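Local coordinates for protein probable branched-chain-amino-acid aminotransferase (Thermotoga maritima MSB8, PDB 3CSW) that probably transfers the amino group between leucine, isoleucine or valine and 2-oxoglutarate, using pyridoxal 5'-phosphate as cofactor, in branched-chain amino acid biosynthesis, at residues V182-V185 / L190-P193; I203-V208 / V219-V224; K99-P104 / E108-F113. One frame throughout, in Å; residues are numbered along the deposited sequence.

Interaction 1 (V182-V185 / L190-P193); sequences VFLV and LITP
Thr192 covers one face of the Phe183 ring with its CB and OG1, the two side chains running side by side and pointing the same way. The hydroxyl oxygen OG1 of Thr192 sits 3.5 Å above the plane and over the ring centre, while its CB makes a CH-pi contact at 3.9 Å from the Phe183 centroid. The hydroxyl proton goes to Val182 O, not to the ring: with OG1 anti to the backbone N (chi1 -161°) Thr192 donates across the strands at 2.7 Å, tilted from the carbonyl plane. That bond fixes the rotation of the Thr192 side chain and holds its CB over the aromatic face. Leu190 extends this dense patch, its CD1 lying 3.8 Å from Phe183 CD2. Phe236 stacks with Phe183, and Arg205 and Ile209 of helix 203-214 close over the same side.

The face carrying Leu184 and Ile191 is more sparsely joined across the strands. There the two meet obliquely through two methyls, Leu184 CD2 and Ile191 CG2 at 3.8 Å, and Leu184 is modelled in two conformers, so that this meeting is less certain than the one around Phe183. Neither side faces solvent, since all eight residues are buried and Val224 covers both Leu184 and Ile191.

Between the faces the backbones pair by two nearly straight bonds, Leu184 N to Ile191 O at 2.9 Å and Ile191 N to Leu184 O at 2.8 Å. A hydrogen-bonded pair followed by the non-hydrogen-bonded pair Val185 and Leu190, with strand directions 149° apart, is the register of a twisted antiparallel beta hairpin, here in the middle of a mixed sheet.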
ATOM      1  N   VAL A 182      -5.525  18.116  12.881  1.00 28.37           N
ATOM      2  CA  VAL A 182      -6.480  18.744  11.953  1.00 27.84           C
ATOM      3  C   VAL A 182      -7.931  18.431  12.310  1.00 28.23           C
ATOM      4  O   VAL A 182      -8.294  17.296  12.592  1.00 26.59           O
ATOM      5  CB  VAL A 182      -6.199  18.255  10.495  1.00 29.16           C
ATOM      6  CG1 VAL A 182      -7.284  18.755   9.455  1.00 24.30           C
ATOM      7  CG2 VAL A 182      -4.778  18.680  10.093  1.00 25.59           C
ATOM      8  N   PHE A 183      -8.748  19.476  12.282  1.00 30.08           N
ATOM      9  CA  PHE A 183     -10.171  19.367  12.421  1.00 29.06           C
ATOM     10  C   PHE A 183     -10.842  20.085  11.243  1.00 29.21           C
ATOM     11  O   PHE A 183     -10.297  21.055  10.694  1.00 29.38           O
ATOM     12  CB  PHE A 183     -10.638  20.051  13.721  1.00 27.14           C
ATOM     13  CG  PHE A 183     -10.280  19.316  14.985  1.00 26.86           C
ATOM     14  CD1 PHE A 183      -8.993  19.361  15.491  1.00 27.22           C
ATOM     15  CD2 PHE A 183     -11.251  18.615  15.696  1.00 26.41           C
ATOM     16  CE1 PHE A 183      -8.665  18.714  16.673  1.00 27.19           C
ATOM     17  CE2 PHE A 183     -10.934  17.959  16.868  1.00 24.79           C
ATOM     18  CZ  PHE A 183      -9.633  18.017  17.366  1.00 28.94           C
ATOM     19  N   LEU A 184     -12.016  19.588  10.854  1.00 29.24           N
ATOM     20  CA  LEU A 184     -12.853  20.266   9.870  0.70 29.12           C
ATOM     21  C   LEU A 184     -14.280  20.349  10.390  1.00 29.01           C
ATOM     22  O   LEU A 184     -14.686  19.606  11.291  1.00 27.81           O
ATOM     23  CB  LEU A 184     -12.790  19.614   8.477  0.70 29.18           C
ATOM     24  CG  LEU A 184     -13.314  18.197   8.265  0.70 29.12           C
ATOM     25  CD1 LEU A 184     -13.682  18.014   6.827  0.70 25.89           C
ATOM     26  CD2 LEU A 184     -12.287  17.147   8.693  0.70 22.67           C
ATOM     27  N   VAL A 185     -15.031  21.299   9.863  1.00 29.92           N
ATOM     28  CA  VAL A 185     -16.439  21.450  10.254  1.00 28.81           C
ATOM     29  C   VAL A 185     -17.242  21.360   8.980  1.00 28.70           C
ATOM     30  O   VAL A 185     -16.893  22.004   7.993  1.00 28.98           O
ATOM     31  CB  VAL A 185     -16.753  22.789  10.962  1.00 28.64           C
ATOM     32  CG1 VAL A 185     -18.259  22.906  11.235  1.00 26.90           C
ATOM     33  CG2 VAL A 185     -15.945  22.945  12.271  1.00 28.04           C
ATOM     34  N   LEU A 190     -18.336  18.693  13.951  1.00 31.55           N
ATOM     35  CA  LEU A 190     -16.889  18.766  14.097  1.00 30.35           C
ATOM     36  C   LEU A 190     -16.313  17.362  13.774  1.00 31.34           C
ATOM     37  O   LEU A 190     -16.689  16.372  14.393  1.00 31.73           O
ATOM     38  CB  LEU A 190     -16.489  19.223  15.514  1.00 30.55           C
ATOM     39  CG  LEU A 190     -14.983  19.404  15.751  1.00 31.18           C
ATOM     40  CD1 LEU A 190     -14.445  20.512  14.888  1.00 29.75           C
ATOM     41  CD2 LEU A 190     -14.656  19.646  17.214  1.00 26.06           C
ATOM     42  N   ILE A 191     -15.422  17.302  12.779  1.00 31.18           N
ATOM     43  CA  ILE A 191     -14.886  16.055  12.243  1.00 30.44           C
ATOM     44  C   ILE A 191     -13.356  16.082  12.333  1.00 29.48           C
ATOM     45  O   ILE A 191     -12.734  17.088  12.020  1.00 29.49           O
ATOM     46  CB  ILE A 191     -15.341  15.845  10.761  1.00 32.87           C
ATOM     47  CG1 ILE A 191     -16.877  15.809  10.653  1.00 30.59           C
ATOM     48  CG2 ILE A 191     -14.710  14.583  10.177  1.00 28.20           C
ATOM     49  CD1 ILE A 191     -17.392  16.165   9.274  1.00 31.25           C
ATOM     50  N   THR A 192     -12.761  14.993  12.823  1.00 29.56           N
ATOM     51  CA  THR A 192     -11.318  14.886  12.972  1.00 27.75           C
ATOM     52  C   THR A 192     -10.857  13.447  12.687  1.00 28.91           C
ATOM     53  O   THR A 192     -11.578  12.482  12.994  1.00 28.21           O
ATOM     54  CB  THR A 192     -10.836  15.365  14.374  1.00 29.99           C
ATOM     55  OG1 THR A 192      -9.432  15.667  14.347  1.00 29.27           O
ATOM     56  CG2 THR A 192     -11.121  14.349  15.453  1.00 25.15           C
ATOM     57  N   PRO A 193      -9.672  13.298  12.047  1.00 27.98           N
ATOM     58  CA  PRO A 193      -9.131  11.953  11.870  1.00 28.80           C
ATOM     59  C   PRO A 193      -9.069  11.117  13.165  1.00 28.80           C
ATOM     60  O   PRO A 193      -8.611  11.595  14.212  1.00 27.60           O
ATOM     61  CB  PRO A 193      -7.730  12.213  11.300  1.00 27.04           C
ATOM     62  CG  PRO A 193      -7.913  13.499  10.495  1.00 26.56           C
ATOM     63  CD  PRO A 193      -8.835  14.315  11.381  1.00 26.79           C
TER

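Interaction 2 (I203-V208 / V219-V224); sequences ITRENV and VEERVV. With PLP (pyridoxal-5'-phosphate), chain E.
Arg205 and Glu221 alone touch here, a single ion pair spanning a helix and a strand whose nearest CA atoms, those same two residues', are 10.8 Å apart; only 77 Å² is buried. Arg205 bridges the gap with a chain extended from CG to NE, and its NH2 donates to Glu221 OE1 at 3.0 Å. The fit is skewed: the guanidinium and carboxylate planes stand 71° apart, and OE1 is met on its anti side, 35° out of the carboxylate plane. A water in the guanidinium plane completes a second route, accepting from Arg205 NH1 and donating to Glu221 OE1 at 2.7 Å. Arg205 NH2 also donates to Pro193 O, which ties the pair to the end of strand 189-193, the neighbour of strand 219-222 in the sheet. With the guanidinium cut away by an alanine here, the Glu221 charge would probably be left without its ion-pair mate and Pro193 O without this donor.

Just ahead of Arg205, the first residues of the helix grip the cofactor: Ile203 N donates to PLP O1P at 2.9 Å, and both Thr204 N and Thr204 OG1 (2.7 Å) donate to PLP O2P. The phosphate thus sits at the N-terminal end of helix 203-214, the central element of a beta-alpha-beta crossover from strand 189-193 to strand 219-222.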
ATOM      1  N   ILE A 203      -2.633  16.142  22.738  1.00 29.20           N
ATOM      2  CA  ILE A 203      -3.287  16.586  23.973  1.00 30.80           C
ATOM      3  C   ILE A 203      -4.243  17.780  23.748  1.00 30.11           C
ATOM      4  O   ILE A 203      -5.271  17.869  24.421  1.00 30.73           O
ATOM      5  CB  ILE A 203      -2.234  16.895  25.070  1.00 30.89           C
ATOM      6  CG1 ILE A 203      -1.550  15.571  25.451  1.00 29.98           C
ATOM      7  CG2 ILE A 203      -2.881  17.669  26.274  1.00 27.86           C
ATOM      8  CD1 ILE A 203      -0.351  15.685  26.329  1.00 35.46           C
ATOM      9  N   THR A 204      -3.922  18.676  22.806  1.00 29.55           N
ATOM     10  CA  THR A 204      -4.846  19.778  22.436  1.00 30.94           C
ATOM     11  C   THR A 204      -6.084  19.226  21.734  1.00 30.55           C
ATOM     12  O   THR A 204      -7.208  19.613  22.023  1.00 32.19           O
ATOM     13  CB  THR A 204      -4.180  20.839  21.513  1.00 31.15           C
ATOM     14  OG1 THR A 204      -2.842  21.087  21.945  1.00 32.95           O
ATOM     15  CG2 THR A 204      -4.982  22.168  21.499  1.00 26.32           C
ATOM     16  N   ARG A 205      -5.854  18.321  20.788  1.00 31.85           N
ATOM     17  CA  ARG A 205      -6.929  17.589  20.112  1.00 29.45           C
ATOM     18  C   ARG A 205      -7.926  16.960  21.100  1.00 27.60           C
ATOM     19  O   ARG A 205      -9.115  17.120  20.970  1.00 29.21           O
ATOM     20  CB  ARG A 205      -6.284  16.515  19.225  1.00 29.01           C
ATOM     21  CG  ARG A 205      -7.222  15.488  18.593  1.00 28.03           C
ATOM     22  CD  ARG A 205      -6.449  14.316  18.051  1.00 28.31           C
ATOM     23  NE  ARG A 205      -7.324  13.409  17.329  1.00 28.49           N
ATOM     24  CZ  ARG A 205      -8.028  12.435  17.902  1.00 30.77           C
ATOM     25  NH1 ARG A 205      -7.954  12.220  19.214  1.00 32.18           N
ATOM     26  NH2 ARG A 205      -8.796  11.665  17.150  1.00 28.03           N
ATOM     27  N   GLU A 206      -7.420  16.209  22.056  1.00 26.50           N
ATOM     28  CA  GLU A 206      -8.210  15.541  23.061  1.00 31.60           C
ATOM     29  C   GLU A 206      -9.094  16.537  23.808  1.00 30.83           C
ATOM     30  O   GLU A 206     -10.293  16.305  23.948  1.00 29.94           O
ATOM     31  CB  GLU A 206      -7.231  14.833  24.008  1.00 32.66           C
ATOM     32  CG  GLU A 206      -7.745  14.138  25.255  1.00 42.74           C
ATOM     33  CD  GLU A 206      -6.548  13.859  26.217  1.00 44.84           C
ATOM     34  OE1 GLU A 206      -5.643  13.038  25.892  1.00 53.90           O
ATOM     35  OE2 GLU A 206      -6.480  14.527  27.265  1.00 56.85           O
ATOM     36  N   ASN A 207      -8.496  17.640  24.269  1.00 29.96           N
ATOM     37  CA  ASN A 207      -9.211  18.707  24.973  1.00 29.22           C
ATOM     38  C   ASN A 207     -10.283  19.383  24.145  1.00 31.14           C
ATOM     39  O   ASN A 207     -11.357  19.715  24.673  1.00 32.14           O
ATOM     40  CB  ASN A 207      -8.234  19.754  25.507  1.00 27.89           C
ATOM     41  CG  ASN A 207      -7.621  19.348  26.838  1.00 31.81           C
ATOM     42  OD1 ASN A 207      -8.323  19.206  27.841  1.00 39.50           O
ATOM     43  ND2 ASN A 207      -6.313  19.199  26.862  1.00 28.49           N
ATOM     44  N   VAL A 208     -10.001  19.580  22.853  1.00 32.00           N
ATOM     45  CA  VAL A 208     -10.960  20.198  21.934  1.00 30.03           C
ATOM     46  C   VAL A 208     -12.164  19.279  21.713  1.00 29.75           C
ATOM     47  O   VAL A 208     -13.279  19.764  21.656  1.00 29.46           O
ATOM     48  CB  VAL A 208     -10.288  20.606  20.598  1.00 30.54           C
ATOM     49  CG1 VAL A 208     -11.323  21.014  19.531  1.00 25.00           C
ATOM     50  CG2 VAL A 208      -9.273  21.749  20.867  1.00 27.30           C
ATOM     51  N   VAL A 219     -19.424  15.545  17.331  1.00 35.06           N
ATOM     52  CA  VAL A 219     -18.057  15.220  17.005  1.00 34.90           C
ATOM     53  C   VAL A 219     -17.958  13.814  16.392  1.00 35.34           C
ATOM     54  O   VAL A 219     -18.536  12.877  16.921  1.00 35.50           O
ATOM     55  CB  VAL A 219     -17.140  15.254  18.248  1.00 36.62           C
ATOM     56  CG1 VAL A 219     -15.702  14.981  17.825  1.00 32.04           C
ATOM     57  CG2 VAL A 219     -17.244  16.566  18.964  1.00 29.82           C
ATOM     58  N   GLU A 220     -17.240  13.698  15.271  1.00 33.92           N
ATOM     59  CA  GLU A 220     -16.954  12.426  14.608  1.00 34.48           C
ATOM     60  C   GLU A 220     -15.440  12.257  14.476  1.00 33.69           C
ATOM     61  O   GLU A 220     -14.786  13.089  13.835  1.00 33.50           O
ATOM     62  CB  GLU A 220     -17.528  12.405  13.184  1.00 33.91           C
ATOM     63  CG  GLU A 220     -19.023  12.630  13.111  1.00 39.61           C
ATOM     64  CD  GLU A 220     -19.598  12.615  11.684  1.00 38.56           C
ATOM     65  OE1 GLU A 220     -18.890  12.194  10.723  1.00 41.60           O
ATOM     66  OE2 GLU A 220     -20.776  13.034  11.542  1.00 50.08           O
ATOM     67  N   GLU A 221     -14.908  11.203  15.094  1.00 31.52           N
ATOM     68  CA  GLU A 221     -13.545  10.762  14.921  1.00 32.27           C
ATOM     69  C   GLU A 221     -13.626   9.603  13.948  1.00 31.28           C
ATOM     70  O   GLU A 221     -14.138   8.549  14.287  1.00 32.28           O
ATOM     71  CB  GLU A 221     -12.897  10.313  16.239  1.00 32.00           C
ATOM     72  CG  GLU A 221     -12.842  11.388  17.313  1.00 32.06           C
ATOM     73  CD  GLU A 221     -12.250  10.881  18.625  1.00 36.17           C
ATOM     74  OE1 GLU A 221     -11.073  10.420  18.636  1.00 37.43           O
ATOM     75  OE2 GLU A 221     -12.957  10.966  19.653  1.00 41.75           O
ATOM     76  N   ARG A 222     -13.141   9.812  12.730  1.00 30.00           N
ATOM     77  CA  ARG A 222     -13.236   8.789  11.678  1.00 30.21           C
ATOM     78  C   ARG A 222     -12.150   8.987  10.628  1.00 29.69           C
ATOM     79  O   ARG A 222     -11.352   9.899  10.714  1.00 32.05           O
ATOM     80  CB  ARG A 222     -14.613   8.844  11.016  1.00 28.37           C
ATOM     81  CG  ARG A 222     -14.988  10.213  10.482  1.00 27.09           C
ATOM     82  CD  ARG A 222     -16.178  10.092   9.566  1.00 32.63           C
ATOM     83  NE  ARG A 222     -16.618  11.367   8.999  1.00 33.02           N
ATOM     84  CZ  ARG A 222     -16.183  11.891   7.853  1.00 34.91           C
ATOM     85  NH1 ARG A 222     -15.228  11.310   7.130  1.00 34.23           N
ATOM     86  NH2 ARG A 222     -16.692  13.029   7.447  1.00 35.92           N
ATOM     87  N   VAL A 223     -12.112   8.113   9.647  1.00 30.81           N
ATOM     88  CA  VAL A 223     -11.258   8.315   8.498  1.00 30.99           C
ATOM     89  C   VAL A 223     -11.830   9.507   7.699  1.00 31.92           C
ATOM     90  O   VAL A 223     -13.011   9.528   7.367  1.00 29.97           O
ATOM     91  CB  VAL A 223     -11.165   7.044   7.616  1.00 30.67           C
ATOM     92  CG1 VAL A 223     -10.414   7.336   6.293  1.00 28.09           C
ATOM     93  CG2 VAL A 223     -10.494   5.914   8.403  1.00 29.97           C
ATOM     94  N   VAL A 224     -10.970  10.492   7.430  1.00 30.06           N
ATOM     95  CA  VAL A 224     -11.318  11.703   6.692  1.00 29.01           C
ATOM     96  C   VAL A 224     -10.444  11.681   5.437  1.00 29.32           C
ATOM     97  O   VAL A 224      -9.241  11.551   5.537  1.00 27.43           O
ATOM     98  CB  VAL A 224     -11.029  12.948   7.532  1.00 27.91           C
ATOM     99  CG1 VAL A 224     -11.295  14.255   6.722  1.00 28.17           C
ATOM    100  CG2 VAL A 224     -11.847  12.902   8.832  1.00 20.82           C
TER
HETATM  101  N1  PLP E 300       1.029  15.983  15.330  1.00 37.69           N
HETATM  102  C2  PLP E 300       2.419  15.948  15.340  1.00 44.18           C
HETATM  103  C2A PLP E 300       3.105  15.239  14.213  1.00 37.75           C
HETATM  104  C3  PLP E 300       3.133  16.572  16.387  1.00 50.38           C
HETATM  105  O3  PLP E 300       4.507  16.624  16.373  1.00 51.69           O
HETATM  106  C4  PLP E 300       2.423  17.227  17.422  1.00 53.30           C
HETATM  107  C4A PLP E 300       3.159  17.954  18.514  1.00 53.47           C
HETATM  108  O4A PLP E 300       3.567  19.116  18.324  1.00 64.86           O
HETATM  109  C5  PLP E 300       1.019  17.254  17.386  1.00 43.80           C
HETATM  110  C6  PLP E 300       0.339  16.621  16.343  1.00 36.73           C
HETATM  111  C5A PLP E 300       0.221  18.124  18.330  1.00 42.16           C
HETATM  112  O4P PLP E 300       0.042  17.465  19.576  1.00 44.26           O
HETATM  113  P   PLP E 300      -0.209  18.274  20.970  1.00 42.88           P
HETATM  114  O1P PLP E 300      -0.054  17.310  22.163  1.00 40.80           O
HETATM  115  O2P PLP E 300      -1.597  18.848  20.967  1.00 35.11           O
HETATM  116  O3P PLP E 300       0.841  19.377  20.996  1.00 42.59           O
HETATM  117  O   HOH W   1      -9.386  10.019  20.743  1.00 34.24           O

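Interaction 3 (K99-P104 / E108-F113); sequences KVYLFP and EVLFVF
Tyr101 and Leu110 stand side by side as a hydrogen-bonded pair, and the path of the tyrosine shows how this face is built. Its CB lies 4.0 Å from Leu110 O, the carbonyl that accepts the Tyr101 amide. CG is anti to the carbonyl carbon (chi1 -61°), which turns the ring back along its own strand toward Lys99, with CD2 meeting the CD2 methyl of Leu110 at 3.9 Å. Farther out, CE2 comes 4.0 Å from Val112 CG2, a methyl placed in the ring plane, so Val112 meets an edge and not a face. At the tip, OH is hydrogen-bonded to Glu35 of the second subunit, whose carboxylate also pairs with Lys99. The same subunit packs Leu38 on Tyr101 and Phe103, and Phe34 on Leu110, so this side of the sheet forms part of the subunit interface.

The two strands, 165° apart in direction, form an antiparallel beta hairpin within a larger antiparallel sheet. Paired bonds between Lys99 and Val112 and between Tyr101 and Leu110 hold it, and Phe103 N to Glu108 O (2.9 Å) extends the pairing toward the turn.

The opposite face carries Val100, Leu102, Val109 and Phe111. Val100 straddles two neighbours: CG1 reaches Val109 CG1 at 3.6 Å and also stands over the Phe111 ring, 16° off its normal and offset toward the rim, whereas CG2 approaches Phe111 CD2 at 3.7 Å. Leu102 CD1 adds a contact to Val109 CG2 at 3.7 Å. Helix 78-89 packs on part of this face, with Phe81 on Val100 and both Val84 and Leu85 on Phe111.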
ATOM      1  N   LYS A  99      10.515  22.138  26.122  1.00 36.82           N
ATOM      2  CA  LYS A  99      10.806  20.912  25.371  1.00 39.40           C
ATOM      3  C   LYS A  99      11.527  19.974  26.317  1.00 35.89           C
ATOM      4  O   LYS A  99      12.418  20.412  27.033  1.00 35.59           O
ATOM      5  CB  LYS A  99      11.711  21.178  24.167  1.00 38.19           C
ATOM      6  CG  LYS A  99      11.170  22.167  23.153  1.00 48.91           C
ATOM      7  CD  LYS A  99      12.286  22.677  22.216  1.00 52.15           C
ATOM      8  CE  LYS A  99      12.098  24.177  21.847  1.00 63.47           C
ATOM      9  NZ  LYS A  99      13.382  24.845  21.460  1.00 63.66           N
ATOM     10  N   VAL A 100      11.129  18.699  26.326  1.00 33.44           N
ATOM     11  CA  VAL A 100      11.754  17.679  27.169  1.00 33.33           C
ATOM     12  C   VAL A 100      12.274  16.543  26.284  1.00 34.57           C
ATOM     13  O   VAL A 100      11.505  15.932  25.542  1.00 33.48           O
ATOM     14  CB  VAL A 100      10.779  17.108  28.231  1.00 33.24           C
ATOM     15  CG1 VAL A 100      11.554  16.182  29.198  1.00 31.57           C
ATOM     16  CG2 VAL A 100      10.104  18.249  28.993  1.00 29.58           C
ATOM     17  N   TYR A 101      13.580  16.282  26.355  1.00 33.23           N
ATOM     18  CA  TYR A 101      14.211  15.251  25.552  1.00 34.06           C
ATOM     19  C   TYR A 101      14.694  14.116  26.419  1.00 35.43           C
ATOM     20  O   TYR A 101      15.346  14.352  27.435  1.00 36.92           O
ATOM     21  CB  TYR A 101      15.411  15.817  24.807  1.00 33.38           C
ATOM     22  CG  TYR A 101      15.108  16.940  23.832  1.00 31.53           C
ATOM     23  CD1 TYR A 101      14.631  16.680  22.562  1.00 34.81           C
ATOM     24  CD2 TYR A 101      15.369  18.265  24.167  1.00 35.87           C
ATOM     25  CE1 TYR A 101      14.391  17.718  21.658  1.00 35.00           C
ATOM     26  CE2 TYR A 101      15.124  19.302  23.285  1.00 37.02           C
ATOM     27  CZ  TYR A 101      14.643  19.023  22.033  1.00 36.77           C
ATOM     28  OH  TYR A 101      14.417  20.056  21.170  1.00 40.35           O
ATOM     29  N   LEU A 102      14.411  12.887  26.003  1.00 36.65           N
ATOM     30  CA  LEU A 102      14.886  11.716  26.710  1.00 40.96           C
ATOM     31  C   LEU A 102      15.881  11.004  25.792  1.00 42.33           C
ATOM     32  O   LEU A 102      15.571  10.708  24.635  1.00 41.02           O
ATOM     33  CB  LEU A 102      13.702  10.836  27.092  1.00 40.78           C
ATOM     34  CG  LEU A 102      13.980   9.515  27.805  1.00 46.50           C
ATOM     35  CD1 LEU A 102      14.608   9.744  29.184  1.00 49.26           C
ATOM     36  CD2 LEU A 102      12.676   8.721  27.898  1.00 43.75           C
ATOM     37  N   PHE A 103      17.082  10.759  26.302  1.00 45.31           N
ATOM     38  CA  PHE A 103      18.178  10.248  25.481  1.00 49.50           C
ATOM     39  C   PHE A 103      18.382   8.748  25.554  1.00 55.75           C
ATOM     40  O   PHE A 103      18.223   8.143  26.621  1.00 52.64           O
ATOM     41  CB  PHE A 103      19.492  10.997  25.762  1.00 48.50           C
ATOM     42  CG  PHE A 103      19.468  12.408  25.276  1.00 47.04           C
ATOM     43  CD1 PHE A 103      19.571  12.684  23.925  1.00 46.36           C
ATOM     44  CD2 PHE A 103      19.273  13.456  26.156  1.00 42.30           C
ATOM     45  CE1 PHE A 103      19.506  13.982  23.469  1.00 45.82           C
ATOM     46  CE2 PHE A 103      19.213  14.751  25.704  1.00 47.32           C
ATOM     47  CZ  PHE A 103      19.325  15.016  24.358  1.00 47.28           C
ATOM     48  N   PRO A 104      18.784   8.166  24.394  1.00 64.75           N
ATOM     49  CA  PRO A 104      18.872   6.726  24.144  1.00 67.38           C
ATOM     50  C   PRO A 104      19.899   6.038  25.011  1.00 69.45           C
ATOM     51  O   PRO A 104      21.037   6.522  25.133  1.00 69.09           O
ATOM     52  CB  PRO A 104      19.286   6.626  22.665  1.00 68.44           C
ATOM     53  CG  PRO A 104      19.826   7.971  22.287  1.00 68.20           C
ATOM     54  CD  PRO A 104      19.225   8.961  23.218  1.00 65.82           C
ATOM     55  N   GLU A 108      19.150   9.871  30.221  1.00 55.22           N
ATOM     56  CA  GLU A 108      19.370  11.292  30.533  1.00 52.63           C
ATOM     57  C   GLU A 108      18.220  12.146  30.033  1.00 48.66           C
ATOM     58  O   GLU A 108      17.753  11.937  28.919  1.00 46.20           O
ATOM     59  CB  GLU A 108      20.627  11.780  29.795  1.00 53.97           C
ATOM     60  CG  GLU A 108      21.964  11.184  30.261  1.00 62.20           C
ATOM     61  CD  GLU A 108      22.764  12.128  31.142  1.00 70.23           C
ATOM     62  OE1 GLU A 108      22.149  12.874  31.937  1.00 73.64           O
ATOM     63  OE2 GLU A 108      24.012  12.130  31.033  1.00 77.92           O
ATOM     64  N   VAL A 109      17.792  13.127  30.827  1.00 46.64           N
ATOM     65  CA  VAL A 109      16.700  14.041  30.436  1.00 44.03           C
ATOM     66  C   VAL A 109      17.221  15.482  30.296  1.00 42.83           C
ATOM     67  O   VAL A 109      18.041  15.936  31.099  1.00 43.73           O
ATOM     68  CB  VAL A 109      15.521  13.986  31.446  1.00 44.44           C
ATOM     69  CG1 VAL A 109      14.382  14.923  31.028  1.00 38.49           C
ATOM     70  CG2 VAL A 109      14.992  12.558  31.567  1.00 47.10           C
ATOM     71  N   LEU A 110      16.762  16.179  29.257  1.00 39.79           N
ATOM     72  CA  LEU A 110      17.119  17.580  29.040  1.00 38.22           C
ATOM     73  C   LEU A 110      15.851  18.394  28.894  1.00 36.26           C
ATOM     74  O   LEU A 110      15.006  18.067  28.062  1.00 35.97           O
ATOM     75  CB  LEU A 110      17.966  17.747  27.778  1.00 38.40           C
ATOM     76  CG  LEU A 110      18.239  19.157  27.230  1.00 39.29           C
ATOM     77  CD1 LEU A 110      19.162  19.912  28.146  1.00 32.78           C
ATOM     78  CD2 LEU A 110      18.833  19.051  25.830  1.00 37.98           C
ATOM     79  N   PHE A 111      15.724  19.454  29.696  1.00 35.13           N
ATOM     80  CA  PHE A 111      14.585  20.371  29.595  1.00 34.24           C
ATOM     81  C   PHE A 111      15.101  21.665  28.989  1.00 34.47           C
ATOM     82  O   PHE A 111      16.196  22.107  29.346  1.00 34.95           O
ATOM     83  CB  PHE A 111      14.001  20.694  30.961  1.00 33.76           C
ATOM     84  CG  PHE A 111      13.430  19.511  31.715  1.00 35.09           C
ATOM     85  CD1 PHE A 111      14.267  18.587  32.339  1.00 34.00           C
ATOM     86  CD2 PHE A 111      12.053  19.385  31.892  1.00 33.97           C
ATOM     87  CE1 PHE A 111      13.740  17.530  33.096  1.00 33.14           C
ATOM     88  CE2 PHE A 111      11.523  18.331  32.652  1.00 34.36           C
ATOM     89  CZ  PHE A 111      12.367  17.403  33.245  1.00 32.91           C
ATOM     90  N   VAL A 112      14.336  22.260  28.078  1.00 32.95           N
ATOM     91  CA  VAL A 112      14.697  23.545  27.483  1.00 33.84           C
ATOM     92  C   VAL A 112      13.513  24.483  27.713  1.00 36.15           C
ATOM     93  O   VAL A 112      12.393  24.179  27.309  1.00 36.29           O
ATOM     94  CB  VAL A 112      15.020  23.442  25.958  1.00 34.07           C
ATOM     95  CG1 VAL A 112      15.553  24.766  25.429  1.00 32.08           C
ATOM     96  CG2 VAL A 112      16.017  22.335  25.674  1.00 27.52           C
ATOM     97  N   PHE A 113      13.758  25.601  28.398  1.00 36.94           N
ATOM     98  CA  PHE A 113      12.717  26.598  28.678  1.00 37.46           C
ATOM     99  C   PHE A 113      12.979  27.873  27.887  1.00 37.90           C
ATOM    100  O   PHE A 113      14.083  28.388  27.934  1.00 38.95           O
ATOM    101  CB  PHE A 113      12.705  26.957  30.157  1.00 35.36           C
ATOM    102  CG  PHE A 113      12.415  25.800  31.081  1.00 33.34           C
ATOM    103  CD1 PHE A 113      13.431  24.957  31.500  1.00 32.88           C
ATOM    104  CD2 PHE A 113      11.138  25.607  31.594  1.00 36.19           C
ATOM    105  CE1 PHE A 113      13.178  23.926  32.378  1.00 34.46           C
ATOM    106  CE2 PHE A 113      10.874  24.562  32.474  1.00 37.04           C
ATOM    107  CZ  PHE A 113      11.897  23.719  32.866  1.00 33.85           C
TER

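How the interactions relate
Interaction 3 comes first along the chain, then interaction 1, then interaction 2. Interactions 1 and 2 are centred 7 Å apart and touch: strand 189-193 belongs to the hairpin of the first and neighbours strand 219-222 of the second in one mixed sheet, with Leu190 O and Glu220 N 2.9 Å apart. Interaction 3 lies across the chain's centre in a separate antiparallel sheet, its centre 32 Å from that of interaction 1 and 28 Å from that of interaction 2. This agrees with the two-domain build of class-IV aminotransferases, where the cofactor sits between the domains; interaction 2 supplies phosphate donors to it, while interaction 3 faces the second subunit.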